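Local coordinates for protein alpha-L-rhamnosidase (Streptomyces avermitilis, PDB 3W5M) that hydrolyses terminal non-reducing alpha-L-rhamnose residues from alpha-L-rhamnosides, among them citrus flavonoids and the arabinogalactan-protein gum arabic, at residues A[306-314]-A[405-415]; A[1001-1009]-A[1019-1030]. All blocks are in the same frame, centred on the assembly; numbering follows the deposited sequence.

Contact 1 is made by side chains that meet between facing sheets of a beta-sandwich in the first half of the chain, whereas contact 2, close to the C-terminus, combines antiparallel backbone pairing in two sheets with an aromatic cluster. They follow one another along the sequence, and their centres lie 62 Å apart; the nearest atoms are still about 43 Å from each other, so neither touches the other. Both lie away from the rhamnose site of the (alpha/alpha)6 barrel, where Glu636 and Glu895 are the probable proton donor and acceptor, and from the calcium-dependent rhamnose site of CBM67.

Contact 1: residues A[306-314]-A[405-415]; sequences RHEFRLPHK and VEYADGTSERI
Phe309 and Ile415 meet between the two sheets of a beta-sandwich, and the contact they begin illustrates how such a fold passes from a packed core to a polar rim. Strand 306-311 belongs to one sheet and strand 412-415 to the edge of the facing one; the two run antiparallel, at 178°, with axes 9.3 Å apart, and interact through side chains. The CG1 branch of Ile415 lies over one face of the Phe309 ring in a CH-pi contact, 3.9 Å from the ring centroid. With chi1 at 54°, Phe309 CG sits between the backbone N and the carbonyl carbon, which presents that face to the isoleucine. CG2 of Ile415 meanwhile reaches CD2 at the edge of His307, whose ring stacks on Trp421.

Further along, Tyr407 carries the close packing. Pro312 lays CG over one face of its ring, 4.0 Å from the centroid, and Leu311 CB approaches the hydroxyl OH to 3.3 Å. That buried phenol is not left among carbons: Tyr407 OH donates to a water, which in turn donates to Pro312 O and so ties the hydroxyl to the backbone of the loop that follows strand 306-311. Val316 of strand 316-326 also touches the tyrosine.

The other end is exposed and polar. A type I turn from Tyr407 to Gly410 carries Asp409, and the extended Lys314 chain crosses it at about a right angle. Lys314 NZ makes a salt bridge of 2.9 Å to Asp409 OD2 on the syn lone pair, and a second bond to Thr411 OG1. The other carboxylate oxygen closes an Asx turn: Thr411 N comes in to Asp409 OD1 from above the carboxylate plane at 3.0 Å, and the Thr411 hydroxyl is a second donor to the same oxygen, on its syn lone pair, with OG1 2.7 Å from OD1.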
loop_
_atom_site.group_PDB
_atom_site.type_symbol
_atom_site.label_atom_id
_atom_site.label_comp_id
_atom_site.label_asym_id
_atom_site.label_seq_id
_atom_site.Cartn_x
_atom_site.Cartn_y
_atom_site.Cartn_z
ATOM N N ARG A 306 27.872 -5.966 -5.537
ATOM C CA ARG A 306 28.072 -7.000 -6.547
ATOM C C ARG A 306 29.091 -8.020 -6.110
ATOM O O ARG A 306 29.924 -7.739 -5.243
ATOM C CB ARG A 306 28.553 -6.417 -7.895
ATOM C CG ARG A 306 29.983 -5.884 -7.849
ATOM C CD ARG A 306 30.373 -5.201 -9.173
ATOM N NE ARG A 306 30.071 -5.999 -10.368
ATOM C CZ ARG A 306 30.894 -6.878 -10.938
ATOM N NH1 ARG A 306 32.072 -7.143 -10.391
ATOM N NH2 ARG A 306 30.510 -7.512 -12.037
ATOM N N HIS A 307 29.023 -9.163 -6.775
ATOM C CA HIS A 307 29.916 -10.280 -6.548
ATOM C C HIS A 307 30.076 -11.088 -7.833
ATOM O O HIS A 307 29.077 -11.552 -8.404
ATOM C CB HIS A 307 29.315 -11.157 -5.470
ATOM C CG HIS A 307 30.106 -12.393 -5.179
ATOM N ND1 HIS A 307 31.432 -12.362 -4.802
ATOM C CD2 HIS A 307 29.743 -13.697 -5.174
ATOM C CE1 HIS A 307 31.857 -13.596 -4.585
ATOM N NE2 HIS A 307 30.858 -14.426 -4.817
ATOM N N GLU A 308 31.326 -11.283 -8.271
ATOM C CA GLU A 308 31.610 -12.253 -9.347
ATOM C C GLU A 308 32.042 -13.606 -8.796
ATOM O O GLU A 308 32.645 -13.681 -7.710
ATOM C CB GLU A 308 32.652 -11.726 -10.344
ATOM C CG GLU A 308 32.087 -10.592 -11.200
ATOM C CD GLU A 308 33.020 -10.137 -12.324
ATOM O OE1 GLU A 308 33.659 -11.006 -12.967
ATOM O OE2 GLU A 308 33.097 -8.902 -12.564
ATOM N N PHE A 309 31.701 -14.653 -9.530
ATOM C CA PHE A 309 31.997 -16.025 -9.140
ATOM C C PHE A 309 32.025 -16.913 -10.377
ATOM O O PHE A 309 31.469 -16.571 -11.436
ATOM C CB PHE A 309 30.957 -16.544 -8.115
ATOM C CG PHE A 309 29.530 -16.415 -8.590
ATOM C CD1 PHE A 309 28.869 -15.183 -8.530
ATOM C CD2 PHE A 309 28.867 -17.503 -9.135
ATOM C CE1 PHE A 309 27.572 -15.073 -8.996
ATOM C CE2 PHE A 309 27.560 -17.405 -9.590
ATOM C CZ PHE A 309 26.915 -16.179 -9.532
ATOM N N ARG A 310 32.668 -18.064 -10.229
ATOM C CA ARG A 310 32.824 -19.031 -11.297
ATOM C C ARG A 310 31.931 -20.235 -10.993
ATOM O O ARG A 310 31.853 -20.687 -9.846
ATOM C CB ARG A 310 34.309 -19.424 -11.367
ATOM C CG ARG A 310 34.760 -20.210 -12.588
ATOM C CD ARG A 310 36.020 -21.014 -12.258
ATOM N NE ARG A 310 36.704 -21.539 -13.443
ATOM C CZ ARG A 310 37.680 -22.453 -13.422
ATOM N NH1 ARG A 310 38.098 -22.980 -12.270
ATOM N NH2 ARG A 310 38.239 -22.854 -14.563
ATOM N N LEU A 311 31.219 -20.720 -12.002
ATOM C CA LEU A 311 30.437 -21.941 -11.892
ATOM C C LEU A 311 31.061 -23.022 -12.790
ATOM O O LEU A 311 31.773 -22.686 -13.744
ATOM C CB LEU A 311 28.980 -21.690 -12.295
ATOM C CG LEU A 311 28.157 -20.738 -11.413
ATOM C CD1 LEU A 311 26.740 -20.610 -11.957
ATOM C CD2 LEU A 311 28.180 -21.210 -9.968
ATOM N N PRO A 312 30.799 -24.316 -12.495
ATOM C CA PRO A 312 31.398 -25.349 -13.356
ATOM C C PRO A 312 30.762 -25.429 -14.741
ATOM O O PRO A 312 29.624 -24.990 -14.923
ATOM C CB PRO A 312 31.137 -26.644 -12.575
ATOM C CG PRO A 312 29.917 -26.354 -11.772
ATOM C CD PRO A 312 30.045 -24.907 -11.375
ATOM N N HIS A 313 31.491 -25.993 -15.709
ATOM C CA HIS A 313 30.925 -26.296 -17.029
ATOM C C HIS A 313 30.200 -27.636 -16.995
ATOM O O HIS A 313 30.718 -28.654 -17.477
ATOM C CB HIS A 313 32.012 -26.308 -18.119
ATOM C CG HIS A 313 32.716 -24.998 -18.281
ATOM N ND1 HIS A 313 32.471 -24.148 -19.340
ATOM C CD2 HIS A 313 33.648 -24.386 -17.511
ATOM C CE1 HIS A 313 33.221 -23.067 -19.214
ATOM N NE2 HIS A 313 33.946 -23.188 -18.114
ATOM N N LYS A 314 29.016 -27.635 -16.392
ATOM C CA LYS A 314 28.150 -28.797 -16.330
ATOM C C LYS A 314 26.773 -28.328 -16.659
ATOM O O LYS A 314 26.452 -27.157 -16.472
ATOM C CB LYS A 314 28.055 -29.351 -14.904
ATOM C CG LYS A 314 29.299 -29.971 -14.340
ATOM C CD LYS A 314 28.960 -30.464 -12.949
ATOM C CE LYS A 314 30.216 -30.749 -12.168
ATOM N NZ LYS A 314 29.869 -31.204 -10.793
ATOM N N VAL A 405 22.389 -23.255 -7.315
ATOM C CA VAL A 405 22.398 -23.887 -8.635
ATOM C C VAL A 405 22.550 -25.394 -8.463
ATOM O O VAL A 405 23.500 -25.839 -7.803
ATOM C CB VAL A 405 23.590 -23.383 -9.454
ATOM C CG1 VAL A 405 23.427 -23.842 -10.909
ATOM C CG2 VAL A 405 23.707 -21.857 -9.342
ATOM N N GLU A 406 21.625 -26.158 -9.034
ATOM C CA GLU A 406 21.663 -27.635 -9.024
ATOM C C GLU A 406 22.095 -28.089 -10.406
ATOM O O GLU A 406 21.643 -27.540 -11.405
ATOM C CB GLU A 406 20.294 -28.244 -8.769
ATOM C CG GLU A 406 19.439 -27.558 -7.714
ATOM C CD GLU A 406 19.612 -28.103 -6.302
ATOM O OE1 GLU A 406 20.724 -28.569 -5.941
ATOM O OE2 GLU A 406 18.615 -28.038 -5.537
ATOM N N TYR A 407 22.917 -29.124 -10.445
ATOM C CA TYR A 407 23.440 -29.656 -11.697
ATOM C C TYR A 407 22.861 -31.056 -11.963
ATOM O O TYR A 407 22.445 -31.748 -11.021
ATOM C CB TYR A 407 24.970 -29.628 -11.647
ATOM C CG TYR A 407 25.510 -28.220 -11.705
ATOM C CD1 TYR A 407 25.554 -27.522 -12.926
ATOM C CD2 TYR A 407 25.946 -27.564 -10.555
ATOM C CE1 TYR A 407 26.028 -26.224 -12.995
ATOM C CE2 TYR A 407 26.426 -26.258 -10.617
ATOM C CZ TYR A 407 26.461 -25.596 -11.855
ATOM O OH TYR A 407 26.931 -24.302 -11.954
ATOM N N ALA A 408 22.788 -31.435 -13.244
ATOM C CA ALA A 408 22.169 -32.681 -13.654
ATOM C C ALA A 408 22.874 -33.892 -13.056
ATOM O O ALA A 408 22.236 -34.903 -12.853
ATOM C CB ALA A 408 22.063 -32.806 -15.191
ATOM N N ASP A 409 24.160 -33.780 -12.733
ATOM C CA ASP A 409 24.879 -34.878 -12.045
ATOM C C ASP A 409 24.566 -34.988 -10.539
ATOM O O ASP A 409 25.182 -35.799 -9.836
ATOM C CB ASP A 409 26.402 -34.810 -12.269
ATOM C CG ASP A 409 27.047 -33.611 -11.599
ATOM O OD1 ASP A 409 26.330 -32.787 -10.983
ATOM O OD2 ASP A 409 28.288 -33.478 -11.665
ATOM N N GLY A 410 23.640 -34.149 -10.070
ATOM C CA GLY A 410 23.191 -34.122 -8.676
ATOM C C GLY A 410 24.022 -33.241 -7.757
ATOM O O GLY A 410 23.724 -33.170 -6.556
ATOM N N THR A 411 25.076 -32.605 -8.278
ATOM C CA THR A 411 25.893 -31.671 -7.478
ATOM C C THR A 411 25.242 -30.281 -7.449
ATOM O O THR A 411 24.286 -30.009 -8.193
ATOM C CB THR A 411 27.327 -31.510 -8.002
ATOM O OG1 THR A 411 27.304 -30.952 -9.336
ATOM C CG2 THR A 411 28.074 -32.852 -7.995
ATOM N N SER A 412 25.744 -29.417 -6.581
ATOM C CA SER A 412 25.224 -28.049 -6.507
ATOM C C SER A 412 26.238 -27.039 -6.010
ATOM O O SER A 412 27.297 -27.382 -5.470
ATOM C CB SER A 412 23.935 -28.021 -5.672
ATOM O OG SER A 412 24.220 -28.387 -4.366
ATOM N N GLU A 413 25.927 -25.762 -6.225
ATOM C CA GLU A 413 26.776 -24.680 -5.781
ATOM C C GLU A 413 25.849 -23.697 -5.088
ATOM O O GLU A 413 24.709 -23.506 -5.514
ATOM C CB GLU A 413 27.462 -23.990 -6.974
ATOM C CG GLU A 413 28.395 -24.883 -7.792
ATOM C CD GLU A 413 29.611 -25.381 -7.009
ATOM O OE1 GLU A 413 29.962 -24.784 -5.962
ATOM O OE2 GLU A 413 30.228 -26.386 -7.441
ATOM N N ARG A 414 26.341 -23.093 -4.022
ATOM C CA ARG A 414 25.605 -22.028 -3.351
ATOM C C ARG A 414 26.462 -20.761 -3.292
ATOM O O ARG A 414 27.590 -20.777 -2.786
ATOM C CB ARG A 414 25.184 -22.496 -1.944
ATOM C CG ARG A 414 24.208 -21.552 -1.275
ATOM C CD ARG A 414 23.918 -22.001 0.149
ATOM N NE ARG A 414 23.148 -23.241 0.153
ATOM C CZ ARG A 414 22.542 -23.743 1.223
ATOM N NH1 ARG A 414 22.597 -23.113 2.388
ATOM N NH2 ARG A 414 21.888 -24.881 1.126
ATOM N N ILE A 415 25.930 -19.659 -3.823
ATOM C CA ILE A 415 26.627 -18.378 -3.816
ATOM C C ILE A 415 25.794 -17.484 -2.900
ATOM O O ILE A 415 24.576 -17.450 -3.023
ATOM C CB ILE A 415 26.715 -17.781 -5.249
ATOM C CG1 ILE A 415 27.385 -18.772 -6.233
ATOM C CG2 ILE A 415 27.393 -16.420 -5.231
ATOM C CD1 ILE A 415 28.831 -19.119 -5.889
HETATM O O HOH W 1 27.424 -23.535 -14.380
#

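Contact 2: residues A[1001-1009]-A[1019-1030]; sequences RVQHTHGTF and FEVGSGSHRFTV
The His1004 and Phe1019 rings meet obliquely, planes at 50°, with Phe1019 CE1 over one face of the imidazole and 3.3 Å from His1004 CD2. Phe1009 joins this aromatic cluster differently, directing its edge to the face of Phe1019 in an offset edge-to-face pair, planes at 82° and centroids 6.0 Å apart. A chi1 of 55° brings the imidazole beside Phe1019, where His1004 ND1 donates to His1006 O from above that carbonyl's plane, while CB rests 3.6 Å from Phe1028 CD2. Replacing His1004 with an alanine would probably leave His1006 O without this donor and open a gap beside Phe1019. Away from the cluster, His1006 and His1026 meet rim to rim through an ND1–ND1 hydrogen bond of 3.0 Å, and His1026 NE2 donates to Gly1022 O, so both nitrogens of His1026 are engaged.

Residues 1005-1007 carry the chain from strand 1003-1004, which pairs antiparallel with 1024-1030 at the edge of one sheet, to strand 1008-1013, which pairs with 1016-1021 at the edge of another; Ile994 of strand 989-995 touches both Phe1019 and Phe1028.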
loop_
_atom_site.group_PDB
_atom_site.type_symbol
_atom_site.label_atom_id
_atom_site.label_comp_id
_atom_site.label_asym_id
_atom_site.label_seq_id
_atom_site.Cartn_x
_atom_site.Cartn_y
_atom_site.Cartn_z
ATOM N N ARG A 1001 -46.185 -16.789 -13.141
ATOM C CA ARG A 1001 -46.165 -16.635 -14.604
ATOM C C ARG A 1001 -44.745 -16.591 -15.207
ATOM O O ARG A 1001 -44.582 -16.648 -16.434
ATOM C CB ARG A 1001 -46.956 -15.388 -15.040
ATOM C CG ARG A 1001 -48.367 -15.249 -14.469
ATOM C CD ARG A 1001 -49.368 -16.234 -15.052
ATOM N NE ARG A 1001 -50.685 -15.614 -15.187
ATOM C CZ ARG A 1001 -51.235 -15.268 -16.353
ATOM N NH1 ARG A 1001 -50.597 -15.501 -17.497
ATOM N NH2 ARG A 1001 -52.432 -14.702 -16.379
ATOM N N VAL A 1002 -43.729 -16.488 -14.348
ATOM C CA VAL A 1002 -42.323 -16.423 -14.785
ATOM C C VAL A 1002 -41.892 -17.694 -15.516
ATOM O O VAL A 1002 -42.003 -18.794 -14.978
ATOM C CB VAL A 1002 -41.376 -16.189 -13.589
ATOM C CG1 VAL A 1002 -39.921 -16.133 -14.051
ATOM C CG2 VAL A 1002 -41.756 -14.916 -12.850
ATOM N N GLN A 1003 -41.415 -17.546 -16.744
ATOM C CA GLN A 1003 -40.873 -18.675 -17.473
ATOM C C GLN A 1003 -39.425 -18.885 -17.023
ATOM O O GLN A 1003 -38.687 -17.916 -16.840
ATOM C CB GLN A 1003 -40.951 -18.422 -18.975
ATOM C CG GLN A 1003 -42.371 -18.251 -19.499
ATOM C CD GLN A 1003 -42.423 -17.654 -20.897
ATOM O OE1 GLN A 1003 -41.460 -17.736 -21.667
ATOM N NE2 GLN A 1003 -43.560 -17.047 -21.235
ATOM N N HIS A 1004 -39.026 -20.136 -16.815
ATOM C CA HIS A 1004 -37.647 -20.436 -16.398
ATOM C C HIS A 1004 -37.167 -21.732 -17.026
ATOM O O HIS A 1004 -37.883 -22.732 -16.995
ATOM C CB HIS A 1004 -37.534 -20.504 -14.870
ATOM C CG HIS A 1004 -38.484 -21.468 -14.233
ATOM N ND1 HIS A 1004 -38.143 -22.773 -13.953
ATOM C CD2 HIS A 1004 -39.770 -21.320 -13.830
ATOM C CE1 HIS A 1004 -39.176 -23.388 -13.404
ATOM N NE2 HIS A 1004 -40.174 -22.527 -13.313
ATOM N N THR A 1005 -35.966 -21.712 -17.612
ATOM C CA THR A 1005 -35.412 -22.918 -18.230
ATOM C C THR A 1005 -35.052 -24.012 -17.207
ATOM O O THR A 1005 -35.248 -25.199 -17.489
ATOM C CB THR A 1005 -34.191 -22.612 -19.130
ATOM O OG1 THR A 1005 -33.205 -21.871 -18.384
ATOM C CG2 THR A 1005 -34.622 -21.824 -20.374
ATOM N N HIS A 1006 -34.536 -23.616 -16.038
ATOM C CA HIS A 1006 -34.114 -24.557 -14.982
ATOM C C HIS A 1006 -34.595 -24.138 -13.592
ATOM O O HIS A 1006 -35.007 -23.005 -13.377
ATOM C CB HIS A 1006 -32.583 -24.678 -14.911
ATOM C CG HIS A 1006 -31.930 -25.036 -16.204
ATOM N ND1 HIS A 1006 -31.065 -24.184 -16.856
ATOM C CD2 HIS A 1006 -31.984 -26.164 -16.953
ATOM C CE1 HIS A 1006 -30.624 -24.765 -17.959
ATOM N NE2 HIS A 1006 -31.170 -25.966 -18.043
ATOM N N GLY A 1007 -34.496 -25.046 -12.628
ATOM C CA GLY A 1007 -34.745 -24.680 -11.236
ATOM C C GLY A 1007 -36.193 -24.858 -10.838
ATOM O O GLY A 1007 -37.018 -25.231 -11.678
ATOM N N THR A 1008 -36.493 -24.572 -9.578
ATOM C CA THR A 1008 -37.807 -24.819 -8.974
ATOM C C THR A 1008 -38.367 -23.567 -8.313
ATOM O O THR A 1008 -37.718 -22.975 -7.451
ATOM C CB THR A 1008 -37.707 -25.861 -7.839
ATOM O OG1 THR A 1008 -36.890 -26.957 -8.258
ATOM C CG2 THR A 1008 -39.091 -26.373 -7.433
ATOM N N PHE A 1009 -39.576 -23.178 -8.703
ATOM C CA PHE A 1009 -40.301 -22.154 -7.975
ATOM C C PHE A 1009 -40.460 -22.661 -6.550
ATOM O O PHE A 1009 -40.898 -23.786 -6.354
ATOM C CB PHE A 1009 -41.671 -21.925 -8.624
ATOM C CG PHE A 1009 -42.503 -20.860 -7.950
ATOM C CD1 PHE A 1009 -43.288 -21.160 -6.830
ATOM C CD2 PHE A 1009 -42.518 -19.556 -8.441
ATOM C CE1 PHE A 1009 -44.063 -20.179 -6.210
ATOM C CE2 PHE A 1009 -43.288 -18.573 -7.826
ATOM C CZ PHE A 1009 -44.063 -18.883 -6.713
ATOM N N PHE A 1019 -36.673 -18.624 -6.907
ATOM C CA PHE A 1019 -36.314 -19.924 -7.447
ATOM C C PHE A 1019 -35.100 -20.500 -6.725
ATOM O O PHE A 1019 -34.249 -19.753 -6.219
ATOM C CB PHE A 1019 -36.023 -19.806 -8.938
ATOM C CG PHE A 1019 -37.207 -19.401 -9.755
ATOM C CD1 PHE A 1019 -38.150 -20.344 -10.154
ATOM C CD2 PHE A 1019 -37.388 -18.075 -10.135
ATOM C CE1 PHE A 1019 -39.250 -19.973 -10.914
ATOM C CE2 PHE A 1019 -38.488 -17.696 -10.905
ATOM C CZ PHE A 1019 -39.419 -18.647 -11.299
ATOM N N GLU A 1020 -35.030 -21.826 -6.649
ATOM C CA GLU A 1020 -33.803 -22.495 -6.215
ATOM C C GLU A 1020 -33.285 -23.220 -7.416
ATOM O O GLU A 1020 -34.045 -23.892 -8.094
ATOM C CB GLU A 1020 -34.078 -23.485 -5.088
ATOM C CG GLU A 1020 -34.567 -22.796 -3.827
ATOM C CD GLU A 1020 -34.570 -23.697 -2.605
ATOM O OE1 GLU A 1020 -34.955 -24.885 -2.734
ATOM O OE2 GLU A 1020 -34.191 -23.201 -1.515
ATOM N N VAL A 1021 -32.001 -23.076 -7.695
ATOM C CA VAL A 1021 -31.426 -23.642 -8.907
ATOM C C VAL A 1021 -30.008 -24.175 -8.609
ATOM O O VAL A 1021 -29.328 -23.679 -7.717
ATOM C CB VAL A 1021 -31.492 -22.604 -10.065
ATOM C CG1 VAL A 1021 -30.446 -21.518 -9.919
ATOM C CG2 VAL A 1021 -31.400 -23.262 -11.443
ATOM N N GLY A 1022 -29.591 -25.208 -9.329
ATOM C CA GLY A 1022 -28.236 -25.731 -9.189
ATOM C C GLY A 1022 -27.326 -24.979 -10.129
ATOM O O GLY A 1022 -27.666 -23.879 -10.580
ATOM N N SER A 1023 -26.183 -25.579 -10.452
ATOM C CA SER A 1023 -25.219 -24.939 -11.329
ATOM C C SER A 1023 -25.722 -24.866 -12.771
ATOM O O SER A 1023 -26.692 -25.545 -13.127
ATOM C CB SER A 1023 -23.889 -25.698 -11.270
ATOM O OG SER A 1023 -23.943 -26.895 -12.032
ATOM N N GLY A 1024 -25.066 -24.057 -13.600
ATOM C CA GLY A 1024 -25.367 -24.007 -15.040
ATOM C C GLY A 1024 -25.717 -22.635 -15.603
ATOM O O GLY A 1024 -25.561 -21.623 -14.913
ATOM N N SER A 1025 -26.176 -22.617 -16.864
ATOM C CA SER A 1025 -26.625 -21.402 -17.553
ATOM C C SER A 1025 -28.137 -21.328 -17.512
ATOM O O SER A 1025 -28.808 -22.127 -18.143
ATOM C CB SER A 1025 -26.204 -21.406 -19.021
ATOM O OG SER A 1025 -24.801 -21.537 -19.169
ATOM N N HIS A 1026 -28.663 -20.353 -16.791
ATOM C CA HIS A 1026 -30.101 -20.252 -16.592
ATOM C C HIS A 1026 -30.668 -19.010 -17.225
ATOM O O HIS A 1026 -29.939 -18.042 -17.455
ATOM C CB HIS A 1026 -30.418 -20.281 -15.113
ATOM C CG HIS A 1026 -29.663 -21.338 -14.372
ATOM N ND1 HIS A 1026 -29.598 -22.641 -14.809
ATOM C CD2 HIS A 1026 -28.922 -21.280 -13.236
ATOM C CE1 HIS A 1026 -28.851 -23.346 -13.978
ATOM N NE2 HIS A 1026 -28.431 -22.544 -13.011
ATOM N N ARG A 1027 -31.974 -19.063 -17.502
ATOM C CA ARG A 1027 -32.713 -17.966 -18.114
ATOM C C ARG A 1027 -34.058 -17.825 -17.435
ATOM O O ARG A 1027 -34.702 -18.827 -17.114
ATOM C CB ARG A 1027 -32.943 -18.239 -19.590
ATOM C CG ARG A 1027 -33.531 -17.068 -20.344
ATOM C CD ARG A 1027 -33.705 -17.418 -21.808
ATOM N NE ARG A 1027 -34.004 -16.208 -22.562
ATOM C CZ ARG A 1027 -33.092 -15.441 -23.156
ATOM N NH1 ARG A 1027 -31.804 -15.766 -23.111
ATOM N NH2 ARG A 1027 -33.477 -14.351 -23.809
ATOM N N PHE A 1028 -34.449 -16.581 -17.188
ATOM C CA PHE A 1028 -35.733 -16.263 -16.575
ATOM C C PHE A 1028 -36.346 -15.112 -17.360
ATOM O O PHE A 1028 -35.667 -14.130 -17.656
ATOM C CB PHE A 1028 -35.563 -15.884 -15.107
ATOM C CG PHE A 1028 -34.918 -16.960 -14.264
ATOM C CD1 PHE A 1028 -33.534 -17.157 -14.289
ATOM C CD2 PHE A 1028 -35.690 -17.765 -13.419
ATOM C CE1 PHE A 1028 -32.939 -18.148 -13.507
ATOM C CE2 PHE A 1028 -35.099 -18.758 -12.634
ATOM C CZ PHE A 1028 -33.720 -18.946 -12.674
ATOM N N THR A 1029 -37.623 -15.248 -17.710
ATOM C CA THR A 1029 -38.327 -14.260 -18.517
ATOM C C THR A 1029 -39.703 -13.944 -17.924
ATOM O O THR A 1029 -40.399 -14.844 -17.455
ATOM C CB THR A 1029 -38.503 -14.767 -19.959
ATOM O OG1 THR A 1029 -37.264 -15.323 -20.423
ATOM C CG2 THR A 1029 -38.940 -13.632 -20.903
ATOM N N VAL A 1030 -40.070 -12.662 -17.934
ATOM C CA VAL A 1030 -41.410 -12.201 -17.531
ATOM C C VAL A 1030 -41.876 -11.290 -18.660
ATOM O O VAL A 1030 -41.270 -10.241 -18.888
ATOM C CB VAL A 1030 -41.384 -11.429 -16.182
ATOM C CG1 VAL A 1030 -42.761 -11.391 -15.542
ATOM C CG2 VAL A 1030 -40.408 -12.069 -15.208
HETATM O O HOH W 2 -37.429 -18.225 -19.600
HETATM O O HOH W 3 -30.989 -21.803 -19.901
HETATM O O HOH W 4 -33.832 -20.885 -15.294
HETATM O O HOH W 5 -34.279 -26.869 -8.181
#